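Local atomic coordinates of aspartate carbamoyltransferase (Leishmania major, PDB entry 7K46), a protein that probably catalyses the transfer of a carbamoyl group from carbamoyl phosphate to L-aspartate, an early step of pyrimidine biosynthesis, as aspartate carbamoyltransferases do. Residues I30-D35 against I321-L326; H39-K44 against G314-M319; A274-A279 against M283-P288. All blocks are in the same frame, centred on the assembly; numbering follows the deposited sequence.

How the contacts relate
Contacts 1 and 2 are two parts of one helix-helix interface: both pair helix 23-41 with helix 309-326, their centres are 9 Å apart, and they touch directly, Ala-33 CB lying 3.5 Å from Phe-316 O. Together they bring the C-terminal helix back onto an N-terminal one. Contact 3 lies well away from them, on an outermost strand of the five-stranded sheet, its centre 29 Å from that of contact 1 and 26 Å from that of contact 2. Along the sequence it is nested inside the loop closed by contact 2, itself nested inside that of contact 1. Strand 284-286 is followed by helix 309-326, so the chain passes from this sheet to the helix pair.

Contact 1. Residues I30-D35 against I321-L326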
loop_
_atom_site.group_PDB
_atom_site.type_symbol
_atom_site.label_atom_id
_atom_site.label_comp_id
_atom_site.label_asym_id
_atom_site.label_seq_id
_atom_site.Cartn_x
_atom_site.Cartn_y
_atom_site.Cartn_z
ATOM N N ILE A 30 18.547 -18.509 -13.546
ATOM C CA ILE A 30 18.014 -18.255 -14.877
ATOM C C ILE A 30 16.969 -19.307 -15.244
ATOM O O ILE A 30 15.877 -18.978 -15.722
ATOM C CB ILE A 30 19.155 -18.202 -15.909
ATOM C CG1 ILE A 30 19.929 -16.891 -15.768
ATOM C CG2 ILE A 30 18.601 -18.355 -17.323
ATOM C CD1 ILE A 30 21.193 -16.844 -16.634
ATOM N N GLN A 31 17.298 -20.590 -15.045
ATOM C CA GLN A 31 16.359 -21.648 -15.419
ATOM C C GLN A 31 15.076 -21.570 -14.594
ATOM O O GLN A 31 13.977 -21.785 -15.119
ATOM C CB GLN A 31 17.013 -23.024 -15.259
ATOM C CG GLN A 31 16.200 -24.162 -15.872
ATOM C CD GLN A 31 15.997 -23.981 -17.367
ATOM O OE1 GLN A 31 16.962 -23.910 -18.130
ATOM N NE2 GLN A 31 14.738 -23.881 -17.791
ATOM N N LEU A 32 15.198 -21.264 -13.301
ATOM C CA LEU A 32 14.017 -21.170 -12.447
ATOM C C LEU A 32 13.136 -19.998 -12.863
ATOM O O LEU A 32 11.909 -20.127 -12.914
ATOM C CB LEU A 32 14.440 -21.046 -10.974
ATOM C CG LEU A 32 13.349 -20.879 -9.901
ATOM C CD1 LEU A 32 12.340 -22.012 -9.993
ATOM C CD2 LEU A 32 13.972 -20.822 -8.490
ATOM N N ALA A 33 13.746 -18.853 -13.187
ATOM C CA ALA A 33 12.964 -17.704 -13.632
ATOM C C ALA A 33 12.224 -18.017 -14.925
ATOM O O ALA A 33 11.042 -17.682 -15.073
ATOM C CB ALA A 33 13.873 -16.482 -13.810
ATOM N N LEU A 34 12.894 -18.683 -15.866
ATOM C CA LEU A 34 12.239 -19.028 -17.124
ATOM C C LEU A 34 11.128 -20.047 -16.907
ATOM O O LEU A 34 10.075 -19.965 -17.549
ATOM C CB LEU A 34 13.268 -19.556 -18.123
ATOM C CG LEU A 34 14.288 -18.522 -18.612
ATOM C CD1 LEU A 34 15.305 -19.175 -19.569
ATOM C CD2 LEU A 34 13.594 -17.349 -19.283
ATOM N N ASP A 35 11.345 -21.019 -16.011
ATOM C CA ASP A 35 10.303 -22.005 -15.727
ATOM C C ASP A 35 9.079 -21.339 -15.106
ATOM O O ASP A 35 7.936 -21.668 -15.454
ATOM C CB ASP A 35 10.852 -23.106 -14.815
ATOM C CG ASP A 35 11.882 -23.993 -15.515
ATOM O OD1 ASP A 35 12.002 -23.912 -16.754
ATOM O OD2 ASP A 35 12.572 -24.777 -14.831
ATOM N N ILE A 321 14.332 -15.640 -7.079
ATOM C CA ILE A 321 15.143 -15.351 -5.898
ATOM C C ILE A 321 14.314 -15.483 -4.628
ATOM O O ILE A 321 14.707 -16.184 -3.685
ATOM C CB ILE A 321 15.782 -13.955 -6.021
ATOM C CG1 ILE A 321 16.854 -13.962 -7.131
ATOM C CG2 ILE A 321 16.420 -13.531 -4.680
ATOM C CD1 ILE A 321 17.341 -12.580 -7.530
ATOM N N LEU A 322 13.160 -14.808 -4.571
ATOM C CA LEU A 322 12.346 -14.858 -3.354
ATOM C C LEU A 322 11.907 -16.282 -3.047
ATOM O O LEU A 322 11.928 -16.711 -1.887
ATOM C CB LEU A 322 11.119 -13.949 -3.488
ATOM C CG LEU A 322 11.376 -12.444 -3.583
ATOM C CD1 LEU A 322 10.110 -11.718 -4.039
ATOM C CD2 LEU A 322 11.871 -11.884 -2.245
ATOM N N PHE A 323 11.495 -17.025 -4.078
ATOM C CA PHE A 323 11.104 -18.421 -3.903
ATOM C C PHE A 323 12.239 -19.245 -3.305
ATOM O O PHE A 323 12.021 -20.087 -2.424
ATOM C CB PHE A 323 10.689 -18.987 -5.264
ATOM C CG PHE A 323 10.271 -20.427 -5.243
ATOM C CD1 PHE A 323 8.963 -20.783 -4.934
ATOM C CD2 PHE A 323 11.173 -21.432 -5.593
ATOM C CE1 PHE A 323 8.572 -22.117 -4.943
ATOM C CE2 PHE A 323 10.787 -22.763 -5.602
ATOM C CZ PHE A 323 9.488 -23.108 -5.273
ATOM N N SER A 324 13.458 -19.013 -3.777
ATOM C CA SER A 324 14.600 -19.787 -3.300
ATOM C C SER A 324 14.993 -19.369 -1.890
ATOM O O SER A 324 15.346 -20.213 -1.056
ATOM C CB SER A 324 15.773 -19.618 -4.270
ATOM O OG SER A 324 15.432 -20.098 -5.570
ATOM N N VAL A 325 14.923 -18.069 -1.601
ATOM C CA VAL A 325 15.281 -17.586 -0.267
ATOM C C VAL A 325 14.321 -18.136 0.784
ATOM O O VAL A 325 14.741 -18.574 1.867
ATOM C CB VAL A 325 15.313 -16.045 -0.260
ATOM C CG1 VAL A 325 15.366 -15.503 1.186
ATOM C CG2 VAL A 325 16.512 -15.537 -1.083
ATOM N N LEU A 326 13.023 -18.166 0.469
ATOM C CA LEU A 326 11.995 -18.422 1.468
ATOM C C LEU A 326 11.408 -19.829 1.432
ATOM O O LEU A 326 10.636 -20.178 2.329
ATOM C CB LEU A 326 10.857 -17.405 1.318
ATOM C CG LEU A 326 11.260 -15.991 1.732
ATOM C CD1 LEU A 326 10.098 -15.018 1.478
ATOM C CD2 LEU A 326 11.708 -15.964 3.197
#
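Leu-32 on helix 23-41 faces Phe-323 and Ser-324 on helix 309-326; both segments are helical, and the CA atoms of Leu-32 and Ser-324 stand 9.3 Å apart. The touching is done by one methyl of Leu-32. With CG anti to the backbone N (chi1 178°), the leucine carries its branch across to helix 309-326, and its CD2 ends 3.3 Å from Ser-324 OG and 4.1 Å from Phe-323 CD2. The leucine and phenylalanine side chains cross at about a right angle, and the methyl meets the ring obliquely.

Ser-324 places a polar atom beside this methyl, but the hydroxyl is committed elsewhere. Its OG lies beside its own backbone N (chi1 -61°), turned back along the helix to hydrogen-bond Ala-320 O, and it also accepts from Val-7 N, which ties the N-terminal segment of the chain to the last helix. Those two bonds satisfy the buried oxygen, and its approach to the Leu-32 methyl is a packing contact.

Neighbours widen the small patch: Leu-32 and Ala-33 rest on Ala-320, while Phe-323 reaches Met-36 and Phe-4. All three touching residues are buried, and no other subunit meets either segment. The arrangement is that of the transcarbamoylase fold, in which the C-terminal helix returns from the aspartate-binding half to pack on the first helix of the carbamoyl phosphate half.

Contact 2. Residues H39-K44 against G314-M319; sequences HIEAGK and GLFMRM
Ile-40, near the end of helix 23-41, meets Phe-316 and Met-319 one helical turn apart on helix 309-326, with the CA atoms of Ile-40 and Phe-316 separated by 9.2 Å. The close part of the contact is apolar. Ile-40 CB sits 3.7 Å from Phe-316 CE1, at the ring edge and near its plane; CG1 and CG2 flank the same corner. CG1 is turned beside the backbone N (chi1 -64°), which carries CD1 on toward Met-319. There the two side chains reach tip to tip, Ile-40 CD1 lying 4.0 Å from Met-319 CE, and the bend of the methionine at chi3 (67°) sets the direction of that methyl. One face of the Phe-316 ring is backed by Leu-315 CD2, and Ala-33 and Lys-37 also pack on this ring.

The looser side is that of Glu-41, an exposed residue. Its extended chain brings OE2 to 4.1 Å from Phe-316 CE2, with carboxylate and ring planes 83° apart. The carboxylate is held from elsewhere: OE2 forms a salt bridge with Arg-312, and OE1 one with Lys-37. Beyond it the helix ends in a Schellman motif, with Gly-43 at positive phi: Gly-43 N donates to Ile-40 O (2.9 Å) and Lys-44 N to His-39 O (3.2 Å). Gly-43 O then accepts a hydrogen bond from Arg-52 of a neighbouring subunit, and Leu-315 packs on Tyr-106 of that same subunit.

The chemistry thus divides in two: cohesion between these segments is apolar and buried, whereas the charge at the margin is balanced by a positively charged side chain from each helix, Lys-37 and Arg-312, an arrangement likely to favour the ionised carboxylate and to join the helices electrostatically as well.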
loop_
_atom_site.group_PDB
_atom_site.type_symbol
_atom_site.label_atom_id
_atom_site.label_comp_id
_atom_site.label_asym_id
_atom_site.label_seq_id
_atom_site.Cartn_x
_atom_site.Cartn_y
_atom_site.Cartn_z
ATOM N N HIS A 39 5.141 -20.970 -16.631
ATOM C CA HIS A 39 4.026 -21.292 -15.739
ATOM C C HIS A 39 3.055 -20.122 -15.618
ATOM O O HIS A 39 1.853 -20.263 -15.878
ATOM C CB HIS A 39 4.611 -21.667 -14.372
ATOM C CG HIS A 39 3.614 -22.127 -13.352
ATOM N ND1 HIS A 39 3.232 -23.445 -13.225
ATOM C CD2 HIS A 39 2.979 -21.455 -12.360
ATOM C CE1 HIS A 39 2.377 -23.563 -12.224
ATOM N NE2 HIS A 39 2.207 -22.370 -11.679
ATOM N N ILE A 40 3.571 -18.950 -15.239
ATOM C CA ILE A 40 2.718 -17.788 -14.995
ATOM C C ILE A 40 2.032 -17.340 -16.276
ATOM O O ILE A 40 0.839 -17.009 -16.279
ATOM C CB ILE A 40 3.553 -16.654 -14.368
ATOM C CG1 ILE A 40 4.083 -17.074 -12.987
ATOM C CG2 ILE A 40 2.733 -15.355 -14.286
ATOM C CD1 ILE A 40 3.022 -17.131 -11.886
ATOM N N GLU A 41 2.762 -17.331 -17.393
ATOM C CA GLU A 41 2.156 -16.850 -18.627
ATOM C C GLU A 41 1.152 -17.839 -19.189
ATOM O O GLU A 41 0.319 -17.455 -20.016
ATOM C CB GLU A 41 3.243 -16.510 -19.646
ATOM C CG GLU A 41 4.022 -15.278 -19.194
ATOM C CD GLU A 41 5.049 -14.804 -20.195
ATOM O OE1 GLU A 41 5.391 -15.567 -21.122
ATOM O OE2 GLU A 41 5.520 -13.659 -20.040
ATOM N N ALA A 42 1.195 -19.093 -18.745
ATOM C CA ALA A 42 0.139 -20.043 -19.049
ATOM C C ALA A 42 -1.104 -19.834 -18.192
ATOM O O ALA A 42 -2.079 -20.571 -18.366
ATOM C CB ALA A 42 0.648 -21.476 -18.878
ATOM N N GLY A 43 -1.099 -18.862 -17.281
ATOM C CA GLY A 43 -2.230 -18.622 -16.403
ATOM C C GLY A 43 -2.222 -19.407 -15.106
ATOM O O GLY A 43 -3.142 -19.242 -14.296
ATOM N N LYS A 44 -1.224 -20.257 -14.883
ATOM C CA LYS A 44 -1.131 -21.028 -13.654
ATOM C C LYS A 44 -0.570 -20.151 -12.537
ATOM O O LYS A 44 0.219 -19.233 -12.781
ATOM C CB LYS A 44 -0.246 -22.258 -13.866
ATOM C CG LYS A 44 -0.754 -23.209 -14.953
ATOM C CD LYS A 44 0.238 -24.333 -15.220
ATOM C CE LYS A 44 -0.110 -25.082 -16.499
ATOM N NZ LYS A 44 0.840 -26.195 -16.746
ATOM N N GLY A 314 12.886 -9.000 -15.102
ATOM C CA GLY A 314 13.116 -8.620 -13.714
ATOM C C GLY A 314 12.083 -9.201 -12.761
ATOM O O GLY A 314 12.423 -9.663 -11.668
ATOM N N LEU A 315 10.808 -9.194 -13.165
ATOM C CA LEU A 315 9.773 -9.826 -12.347
ATOM C C LEU A 315 10.103 -11.294 -12.077
ATOM O O LEU A 315 10.065 -11.754 -10.933
ATOM C CB LEU A 315 8.408 -9.704 -13.036
ATOM C CG LEU A 315 7.278 -10.543 -12.414
ATOM C CD1 LEU A 315 6.863 -9.998 -11.041
ATOM C CD2 LEU A 315 6.066 -10.600 -13.354
ATOM N N PHE A 316 10.441 -12.050 -13.119
ATOM C CA PHE A 316 10.623 -13.482 -12.912
ATOM C C PHE A 316 11.943 -13.816 -12.217
ATOM O O PHE A 316 12.006 -14.785 -11.439
ATOM C CB PHE A 316 10.460 -14.202 -14.250
ATOM C CG PHE A 316 9.045 -14.146 -14.764
ATOM C CD1 PHE A 316 8.019 -14.719 -14.031
ATOM C CD2 PHE A 316 8.736 -13.479 -15.940
ATOM C CE1 PHE A 316 6.705 -14.651 -14.470
ATOM C CE2 PHE A 316 7.433 -13.407 -16.386
ATOM C CZ PHE A 316 6.412 -13.997 -15.642
ATOM N N MET A 317 12.989 -13.018 -12.429
ATOM C CA MET A 317 14.209 -13.224 -11.652
ATOM C C MET A 317 13.957 -12.972 -10.172
ATOM O O MET A 317 14.440 -13.716 -9.310
ATOM C CB MET A 317 15.331 -12.319 -12.175
ATOM C CG MET A 317 16.643 -12.385 -11.348
ATOM S SD MET A 317 17.347 -14.048 -11.195
ATOM C CE MET A 317 17.898 -14.418 -12.879
ATOM N N ARG A 318 13.185 -11.936 -9.852
ATOM C CA ARG A 318 12.926 -11.662 -8.446
ATOM C C ARG A 318 12.025 -12.724 -7.824
ATOM O O ARG A 318 12.193 -13.058 -6.648
ATOM C CB ARG A 318 12.337 -10.261 -8.297
ATOM C CG ARG A 318 13.395 -9.186 -8.551
ATOM C CD ARG A 318 12.817 -7.767 -8.542
ATOM N NE ARG A 318 13.907 -6.813 -8.721
ATOM C CZ ARG A 318 14.074 -6.034 -9.782
ATOM N NH1 ARG A 318 13.178 -5.991 -10.757
ATOM N NH2 ARG A 318 15.169 -5.280 -9.866
ATOM N N MET A 319 11.105 -13.301 -8.602
ATOM C CA MET A 319 10.335 -14.446 -8.113
ATOM C C MET A 319 11.239 -15.648 -7.848
ATOM O O MET A 319 11.120 -16.317 -6.814
ATOM C CB MET A 319 9.248 -14.815 -9.130
ATOM C CG MET A 319 8.108 -13.794 -9.243
ATOM S SD MET A 319 6.867 -14.216 -10.507
ATOM C CE MET A 319 6.122 -15.699 -9.817
#

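Contact 3. Residues A274-A279 against M283-P288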
loop_
_atom_site.group_PDB
_atom_site.type_symbol
_atom_site.label_atom_id
_atom_site.label_comp_id
_atom_site.label_asym_id
_atom_site.label_seq_id
_atom_site.Cartn_x
_atom_site.Cartn_y
_atom_site.Cartn_z
ATOM N N ALA A 274 18.399 5.288 -37.020
ATOM C CA ALA A 274 19.566 5.470 -37.878
ATOM C C ALA A 274 20.751 4.659 -37.368
ATOM O O ALA A 274 21.483 4.045 -38.157
ATOM C CB ALA A 274 19.927 6.953 -37.970
ATOM N N ARG A 275 20.951 4.641 -36.049
ATOM C CA ARG A 275 22.055 3.878 -35.478
ATOM C C ARG A 275 21.870 2.379 -35.694
ATOM O O ARG A 275 22.837 1.659 -35.963
ATOM C CB ARG A 275 22.185 4.177 -33.985
ATOM C CG ARG A 275 23.417 3.535 -33.341
ATOM C CD ARG A 275 24.639 4.408 -33.564
ATOM N NE ARG A 275 24.548 5.624 -32.764
ATOM C CZ ARG A 275 25.345 6.674 -32.908
ATOM N NH1 ARG A 275 26.292 6.698 -33.827
ATOM N NH2 ARG A 275 25.179 7.728 -32.114
ATOM N N LEU A 276 20.642 1.886 -35.573
ATOM C CA LEU A 276 20.416 0.452 -35.715
ATOM C C LEU A 276 20.490 -0.029 -37.156
ATOM O O LEU A 276 20.400 -1.239 -37.385
ATOM C CB LEU A 276 19.056 0.064 -35.133
ATOM C CG LEU A 276 18.956 -0.022 -33.612
ATOM C CD1 LEU A 276 17.670 -0.755 -33.237
ATOM C CD2 LEU A 276 20.172 -0.708 -33.001
ATOM N N ALA A 277 20.638 0.880 -38.128
ATOM C CA ALA A 277 20.774 0.458 -39.519
ATOM C C ALA A 277 21.991 -0.439 -39.715
ATOM O O ALA A 277 21.996 -1.289 -40.612
ATOM C CB ALA A 277 20.862 1.678 -40.437
ATOM N N HIS A 278 23.018 -0.276 -38.885
ATOM C CA HIS A 278 24.230 -1.079 -38.975
ATOM C C HIS A 278 24.255 -2.245 -37.992
ATOM O O HIS A 278 25.234 -2.993 -37.974
ATOM C CB HIS A 278 25.462 -0.195 -38.756
ATOM C CG HIS A 278 25.626 0.881 -39.787
ATOM N ND1 HIS A 278 25.233 2.183 -39.572
ATOM C CD2 HIS A 278 26.138 0.843 -41.042
ATOM C CE1 HIS A 278 25.495 2.903 -40.650
ATOM N NE2 HIS A 278 26.046 2.114 -41.557
ATOM N N ALA A 279 23.203 -2.437 -37.200
ATOM C CA ALA A 279 23.181 -3.506 -36.211
ATOM C C ALA A 279 22.887 -4.866 -36.846
ATOM O O ALA A 279 22.254 -4.965 -37.902
ATOM C CB ALA A 279 22.139 -3.212 -35.126
ATOM N N MET A 283 20.458 -9.226 -32.291
ATOM C CA MET A 283 21.056 -8.483 -31.185
ATOM C C MET A 283 19.923 -7.854 -30.382
ATOM O O MET A 283 18.762 -7.877 -30.796
ATOM C CB MET A 283 22.067 -7.435 -31.691
ATOM C CG MET A 283 21.499 -6.372 -32.641
ATOM S SD MET A 283 20.604 -5.033 -31.784
ATOM C CE MET A 283 21.964 -4.138 -31.036
ATOM N N VAL A 284 20.260 -7.302 -29.213
ATOM C CA VAL A 284 19.274 -6.560 -28.436
ATOM C C VAL A 284 19.857 -5.242 -27.947
ATOM O O VAL A 284 21.065 -5.110 -27.707
ATOM C CB VAL A 284 18.722 -7.359 -27.232
ATOM C CG1 VAL A 284 17.887 -8.546 -27.709
ATOM C CG2 VAL A 284 19.851 -7.800 -26.303
ATOM N N VAL A 285 18.964 -4.266 -27.801
ATOM C CA VAL A 285 19.229 -3.016 -27.110
ATOM C C VAL A 285 18.606 -3.128 -25.726
ATOM O O VAL A 285 17.436 -3.508 -25.594
ATOM C CB VAL A 285 18.648 -1.819 -27.882
ATOM C CG1 VAL A 285 18.778 -0.541 -27.070
ATOM C CG2 VAL A 285 19.333 -1.678 -29.256
ATOM N N MET A 286 19.379 -2.803 -24.700
ATOM C CA MET A 286 18.913 -2.867 -23.328
ATOM C C MET A 286 19.202 -1.541 -22.634
ATOM O O MET A 286 20.026 -0.741 -23.084
ATOM C CB MET A 286 19.583 -4.032 -22.573
ATOM C CG MET A 286 19.229 -5.414 -23.149
ATOM S SD MET A 286 20.240 -6.747 -22.449
ATOM C CE MET A 286 19.911 -6.582 -20.684
ATOM N N HIS A 287 18.513 -1.324 -21.520
ATOM C CA HIS A 287 18.622 -0.090 -20.751
ATOM C C HIS A 287 17.943 -0.371 -19.420
ATOM O O HIS A 287 16.799 -0.838 -19.411
ATOM C CB HIS A 287 17.940 1.068 -21.490
ATOM C CG HIS A 287 18.217 2.423 -20.914
ATOM N ND1 HIS A 287 18.099 2.708 -19.570
ATOM C CD2 HIS A 287 18.573 3.585 -21.516
ATOM C CE1 HIS A 287 18.378 3.983 -19.366
ATOM N NE2 HIS A 287 18.670 4.538 -20.531
ATOM N N PRO A 288 18.610 -0.136 -18.287
ATOM C CA PRO A 288 17.980 -0.453 -16.993
ATOM C C PRO A 288 16.769 0.412 -16.679
ATOM O O PRO A 288 15.919 -0.017 -15.880
ATOM C CB PRO A 288 19.117 -0.225 -15.981
ATOM C CG PRO A 288 20.035 0.783 -16.668
ATOM C CD PRO A 288 19.973 0.410 -18.135
#
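Leu-276 and Ala-279 face Met-283 and Val-285 across a short connection, and every contact between the two segments is apolar. The CA atoms of Ala-279 and Met-283 are 7.4 Å apart, and those of Leu-276 and Val-285 are 9.4 Å apart, so the backbones diverge along the pairing. Leu-276 works through one methyl: CD2 lies 4.0 Å from Val-285 CG2, the two side chains crossing at a slant, and 4.3 Å from Met-283 CE. Val-285 offers CG2 because its CG1 is anti to the backbone N (chi1 173°). Met-283 is curled, with CG set between the backbone N and the carbonyl carbon (chi1 60°) and further bends at chi2 and chi3. This folding lays the side chain alongside Ala-279, whose CB is 4.1 Å from both Met-283 CG and Met-283 SD.

Backbone bonding shapes the first segment. A type I beta turn runs from Leu-276 to Ala-279, closed by Ala-279 N to Leu-276 O at 3.1 Å, and it presents the side chains at its two ends to the strand.

Polar groups are engaged outside the pair. Arg-275 NE bonds Leu-270 O. His-287, whose NE2 bonds Glu-294, begins together with Pro-288 the His-Pro-Leu-Pro motif that in related transcarbamoylases contributes to the active site.

Strand 284-286 is the last in order of a five-stranded parallel sheet, hydrogen-bonded to strand 237-240 through Val-284 and Met-286, while Val-285 bonds Arg-304 and Ala-306. Val-284 and Met-286 pack on helix 142-156; Met-283 and Val-285 face the turn that starts at Leu-276, on the short, weakly bonded helix 273-276, and this turn also rests on helix 229-234 through Ala-279 and Val-232.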